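Local coordinates for protein uracil-DNA glycosylase (Nitratifractor salsuginis, PDB 5X3G) that belongs to the uracil-DNA glycosylase family, compact single-domain alpha/beta proteins in which helices pack around a central parallel beta-sheet of four strands, at residues I74-D79 and L204-A209; A113-N118 and H230-T235. One frame throughout, in Å; residues are numbered along the deposited sequence.

Contact 1. Residues I74-D79 and L204-A209; sequences ILFGQD and LILFGA
I74 and L75 bridge L204 and I205 as neighbouring parallel strands in the centre of the four-stranded sheet, buried in the core of the alpha/beta fold; F76 and L206 follow where the strands diverge. The I205 N-H donates to I74 O at 3.0 Å and 163°, and F76 N returns a weak bond of 3.4 Å to I205 O. One residue further on, 6.2 Å separates F76 CA from L206 CA, and a water bridges the strands there. It donates to both F76 O and I205 O and accepts the N-H of F207 at 2.7 Å, carrying the ladder on where the direct link has opened. Side chains pack on both faces of the sheet. On one, F76 has CG beside its own backbone N (chi1 -79°), and its ring gathers three partners: I74 CG2 sits over one ring face, L204 CD2 meets the ring edge near its plane, 3.8 Å from F76 CE2, and the L206 methyl CD2 comes in obliquely to 3.7 Å from F76 CD2. On the other face, with CG anti to the backbone N (chi1 -167°), L75 sends its methyls to the F207 ring, L75 CD2 lying 3.9 Å from F207 CE2, while I205 CG2 stands over the rim of that ring and also touches L75 CG. At the end of the strand G77, Q78 and D79 begin the GQDP motif of the family, and D79 OD2 is hydrogen-bonded to S179 OG. Strand 164-168 flanks 73-77 on its outer side, with L167 against I74 and F76, while strand 225-228 borders 203-207 through Q225 and L228; helix 210-214 packs on L206 through A211 and V214.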
# COMPACT_ATOMS: atom_id res chain seq x y z
N ILE A 74 -1.16 7.39 -5.15
CA ILE A 74 -0.13 6.80 -4.30
C ILE A 74 -0.69 6.76 -2.89
O ILE A 74 -0.76 7.79 -2.22
CB ILE A 74 1.19 7.58 -4.34
CG1 ILE A 74 1.68 7.73 -5.78
CG2 ILE A 74 2.24 6.88 -3.49
CD1 ILE A 74 3.06 8.35 -5.89
N LEU A 75 -1.10 5.58 -2.45
CA LEU A 75 -1.66 5.38 -1.12
C LEU A 75 -0.54 4.98 -0.17
O LEU A 75 0.14 3.97 -0.40
CB LEU A 75 -2.76 4.31 -1.16
CG LEU A 75 -3.68 4.14 0.05
CD1 LEU A 75 -4.94 3.45 -0.41
CD2 LEU A 75 -3.03 3.33 1.16
N PHE A 76 -0.35 5.76 0.89
CA PHE A 76 0.81 5.59 1.76
C PHE A 76 0.51 4.69 2.95
O PHE A 76 -0.60 4.65 3.49
CB PHE A 76 1.32 6.94 2.26
CG PHE A 76 2.15 7.69 1.26
CD1 PHE A 76 3.51 7.44 1.14
CD2 PHE A 76 1.58 8.66 0.46
CE1 PHE A 76 4.28 8.13 0.23
CE2 PHE A 76 2.35 9.36 -0.46
CZ PHE A 76 3.71 9.10 -0.57
N GLY A 77 1.55 3.95 3.36
CA GLY A 77 1.62 3.38 4.69
C GLY A 77 2.94 3.78 5.33
O GLY A 77 3.78 4.42 4.71
N GLN A 78 3.10 3.38 6.59
CA GLN A 78 4.33 3.70 7.31
C GLN A 78 5.47 2.77 6.89
O GLN A 78 6.43 3.19 6.25
CB GLN A 78 4.11 3.62 8.82
CG GLN A 78 3.52 4.87 9.42
CD GLN A 78 4.53 6.00 9.49
OE1 GLN A 78 4.69 6.77 8.55
NE2 GLN A 78 5.22 6.10 10.62
N ASP A 79 5.36 1.50 7.26
CA ASP A 79 6.39 0.51 7.01
C ASP A 79 5.74 -0.86 7.05
O ASP A 79 4.58 -0.98 7.47
CB ASP A 79 7.54 0.63 8.03
CG ASP A 79 7.12 0.26 9.44
OD1 ASP A 79 5.93 0.44 9.78
OD2 ASP A 79 7.98 -0.20 10.21
N LEU A 204 -1.89 11.92 -4.00
CA LEU A 204 -1.50 11.25 -2.77
C LEU A 204 -2.72 11.00 -1.89
O LEU A 204 -3.46 11.94 -1.58
CB LEU A 204 -0.46 12.08 -2.01
CG LEU A 204 0.76 12.60 -2.77
CD1 LEU A 204 1.71 13.32 -1.82
CD2 LEU A 204 1.48 11.47 -3.51
N ILE A 205 -2.92 9.75 -1.49
CA ILE A 205 -3.97 9.39 -0.55
C ILE A 205 -3.33 9.25 0.82
O ILE A 205 -2.49 8.36 1.04
CB ILE A 205 -4.69 8.10 -0.96
CG1 ILE A 205 -5.34 8.27 -2.34
CG2 ILE A 205 -5.73 7.71 0.09
CD1 ILE A 205 -5.80 6.97 -2.94
N LEU A 206 -3.72 10.12 1.75
CA LEU A 206 -3.01 10.28 3.02
C LEU A 206 -3.95 9.90 4.16
O LEU A 206 -4.82 10.69 4.55
CB LEU A 206 -2.49 11.70 3.16
CG LEU A 206 -1.64 12.17 1.97
CD1 LEU A 206 -1.45 13.68 1.99
CD2 LEU A 206 -0.29 11.45 1.96
N PHE A 207 -3.77 8.70 4.70
CA PHE A 207 -4.58 8.21 5.82
C PHE A 207 -4.04 8.79 7.12
O PHE A 207 -2.92 8.48 7.53
CB PHE A 207 -4.56 6.69 5.87
CG PHE A 207 -5.50 6.03 4.90
CD1 PHE A 207 -6.66 6.68 4.49
CD2 PHE A 207 -5.23 4.77 4.40
CE1 PHE A 207 -7.52 6.07 3.59
CE2 PHE A 207 -6.09 4.16 3.50
CZ PHE A 207 -7.23 4.81 3.10
N GLY A 208 -4.84 9.63 7.78
CA GLY A 208 -4.52 10.07 9.12
C GLY A 208 -3.18 10.78 9.22
O GLY A 208 -2.88 11.71 8.46
N ALA A 209 -2.35 10.31 10.16
CA ALA A 209 -1.07 10.96 10.45
C ALA A 209 -0.19 11.08 9.21
O ALA A 209 0.63 12.00 9.13
CB ALA A 209 -0.34 10.20 11.55
O HOH W 1 -1.89 7.16 3.55

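Contact 2. Residues A113-N118 and H230-T235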
# COMPACT_ATOMS: atom_id res chain seq x y z
N ALA A 113 -7.52 -7.86 11.29
CA ALA A 113 -6.84 -6.69 10.72
C ALA A 113 -7.81 -5.51 10.70
O ALA A 113 -8.51 -5.27 9.72
CB ALA A 113 -6.31 -7.00 9.33
N THR A 114 -7.81 -4.76 11.81
CA THR A 114 -8.79 -3.71 12.06
C THR A 114 -8.96 -2.78 10.86
O THR A 114 -10.08 -2.55 10.38
CB THR A 114 -8.37 -2.91 13.30
OG1 THR A 114 -8.07 -3.82 14.37
CG2 THR A 114 -9.48 -1.97 13.74
N SER A 115 -7.86 -2.22 10.37
CA SER A 115 -7.95 -1.24 9.30
C SER A 115 -8.58 -1.84 8.05
O SER A 115 -9.46 -1.23 7.43
CB SER A 115 -6.56 -0.68 8.99
OG SER A 115 -6.09 0.10 10.07
N LEU A 116 -8.17 -3.05 7.68
CA LEU A 116 -8.75 -3.70 6.51
C LEU A 116 -10.20 -4.08 6.75
O LEU A 116 -11.02 -4.00 5.83
CB LEU A 116 -7.93 -4.92 6.12
CG LEU A 116 -6.75 -4.59 5.20
CD1 LEU A 116 -5.66 -5.63 5.30
CD2 LEU A 116 -7.24 -4.43 3.76
N ARG A 117 -10.53 -4.51 7.97
CA ARG A 117 -11.93 -4.76 8.32
C ARG A 117 -12.80 -3.55 8.02
O ARG A 117 -13.78 -3.63 7.27
CB ARG A 117 -12.02 -5.15 9.80
CG ARG A 117 -13.42 -5.46 10.30
CD ARG A 117 -13.43 -5.86 11.78
NE ARG A 117 -13.24 -4.73 12.68
CZ ARG A 117 -12.30 -4.65 13.62
NH1 ARG A 117 -11.46 -5.66 13.80
NH2 ARG A 117 -12.22 -3.58 14.39
N ASN A 118 -12.42 -2.39 8.58
CA ASN A 118 -13.24 -1.20 8.40
C ASN A 118 -13.21 -0.70 6.96
O ASN A 118 -14.22 -0.18 6.48
CB ASN A 118 -12.78 -0.11 9.37
CG ASN A 118 -13.07 -0.45 10.82
OD1 ASN A 118 -14.05 -1.13 11.12
ND2 ASN A 118 -12.21 0.01 11.72
N HIS A 230 -8.00 7.79 9.24
CA HIS A 230 -7.36 6.50 9.08
C HIS A 230 -8.39 5.38 9.23
O HIS A 230 -9.23 5.43 10.13
CB HIS A 230 -6.23 6.32 10.10
CG HIS A 230 -5.30 5.19 9.78
ND1 HIS A 230 -5.62 3.87 10.00
CD2 HIS A 230 -4.06 5.19 9.23
CE1 HIS A 230 -4.62 3.10 9.62
NE2 HIS A 230 -3.66 3.88 9.14
N PRO A 231 -8.35 4.36 8.36
CA PRO A 231 -9.36 3.29 8.42
C PRO A 231 -9.33 2.48 9.70
O PRO A 231 -10.25 1.69 9.93
CB PRO A 231 -9.04 2.43 7.20
CG PRO A 231 -7.60 2.72 6.90
CD PRO A 231 -7.40 4.16 7.26
N TYR A 232 -8.30 2.63 10.54
CA TYR A 232 -8.30 1.97 11.84
C TYR A 232 -9.51 2.37 12.66
O TYR A 232 -9.99 1.58 13.49
CB TYR A 232 -7.00 2.29 12.59
CG TYR A 232 -6.81 1.53 13.88
CD1 TYR A 232 -6.05 0.37 13.93
CD2 TYR A 232 -7.38 1.99 15.07
CE1 TYR A 232 -5.87 -0.32 15.11
CE2 TYR A 232 -7.21 1.30 16.25
CZ TYR A 232 -6.46 0.15 16.27
OH TYR A 232 -6.28 -0.54 17.44
N ASN A 233 -10.03 3.57 12.44
CA ASN A 233 -11.17 4.07 13.20
C ASN A 233 -12.46 3.52 12.62
O ASN A 233 -12.66 3.57 11.40
CB ASN A 233 -11.17 5.59 13.19
CG ASN A 233 -9.87 6.18 13.71
OD1 ASN A 233 -9.05 6.68 12.95
ND2 ASN A 233 -9.67 6.11 15.03
N HIS A 234 -13.34 3.00 13.48
CA HIS A 234 -14.59 2.44 12.99
C HIS A 234 -15.43 3.48 12.26
O HIS A 234 -16.16 3.13 11.32
CB HIS A 234 -15.38 1.82 14.16
CG HIS A 234 -15.54 2.74 15.33
ND1 HIS A 234 -16.67 3.51 15.51
CD2 HIS A 234 -14.73 3.01 16.37
CE1 HIS A 234 -16.54 4.22 16.62
NE2 HIS A 234 -15.37 3.93 17.17
N THR A 235 -15.33 4.75 12.66
CA THR A 235 -16.07 5.81 11.98
C THR A 235 -15.72 5.88 10.49
O THR A 235 -16.55 6.33 9.69
CB THR A 235 -15.79 7.15 12.65
OG1 THR A 235 -14.39 7.27 12.93
CG2 THR A 235 -16.57 7.26 13.96
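T114 lays its methyl over the Y232 ring, S115 slots its hydroxyl between the edges of two rings, and N118 grips the backbone of the turn: three residues near the start of helix 114-126 face the loop 230-235. T114 CG2 lies 4.2 Å from the ring centroid of Y232 and 13° off the ring normal, a CH-pi contact over one face. In Y232 a chi1 of -173° carries the ring to T114 and a chi2 of 96° turns a face to the methyl; the two side chains cross at a slant. The next residue approaches differently. S115 OG lies near the plane of the H230 ring, 3.4 Å from H230 CE1, and also near the plane of the Y232 ring, 3.5 Å from Y232 CB. The N-H of Y232 is directed elsewhere, to H230 ND1 at 3.0 Å in the plane of the imidazole, which fixes the rotation of that ring; P231 CD rests over one of its faces. P231 itself packs on the helix, its CG 4.1 Å from S115 CB and its CB against S115 O. N118 ND2 donates to P231 O at 3.1 Å. The bond is in plane for both the carbonyl and the amide; Y232 O lies 3.2 Å from N118 ND2. F92 and F236 also touch P231, and I237 touches N118. H230 to N233 form a type I beta turn closed by N233 N to H230 O. This His-Pro turn, seated against a helix N terminus, probably corresponds to the His-Pro motif after the last sheet strand in uracil-DNA glycosylases.

From the N terminus the chain passes through 74-79, then 113-118, and returns to the first with 204-209 and to the second with 230-235. Contact 1 therefore closes a loop of 124 residues and contact 2 one of 111; the two cross, neither nested in the other. Contact 1 joins the two middle strands of the sheet, whereas contact 2 brings the loop after the last strand onto helix 114-126, which lies in sequence between strands 73-77 and 164-168 of the parallel sheet. Their centres lie about 14 Å apart and they touch directly: F207 CG packs 3.6 Å from P231 CD, and F207 CB on H230 CD2, linking the sheet core to the His-Pro turn.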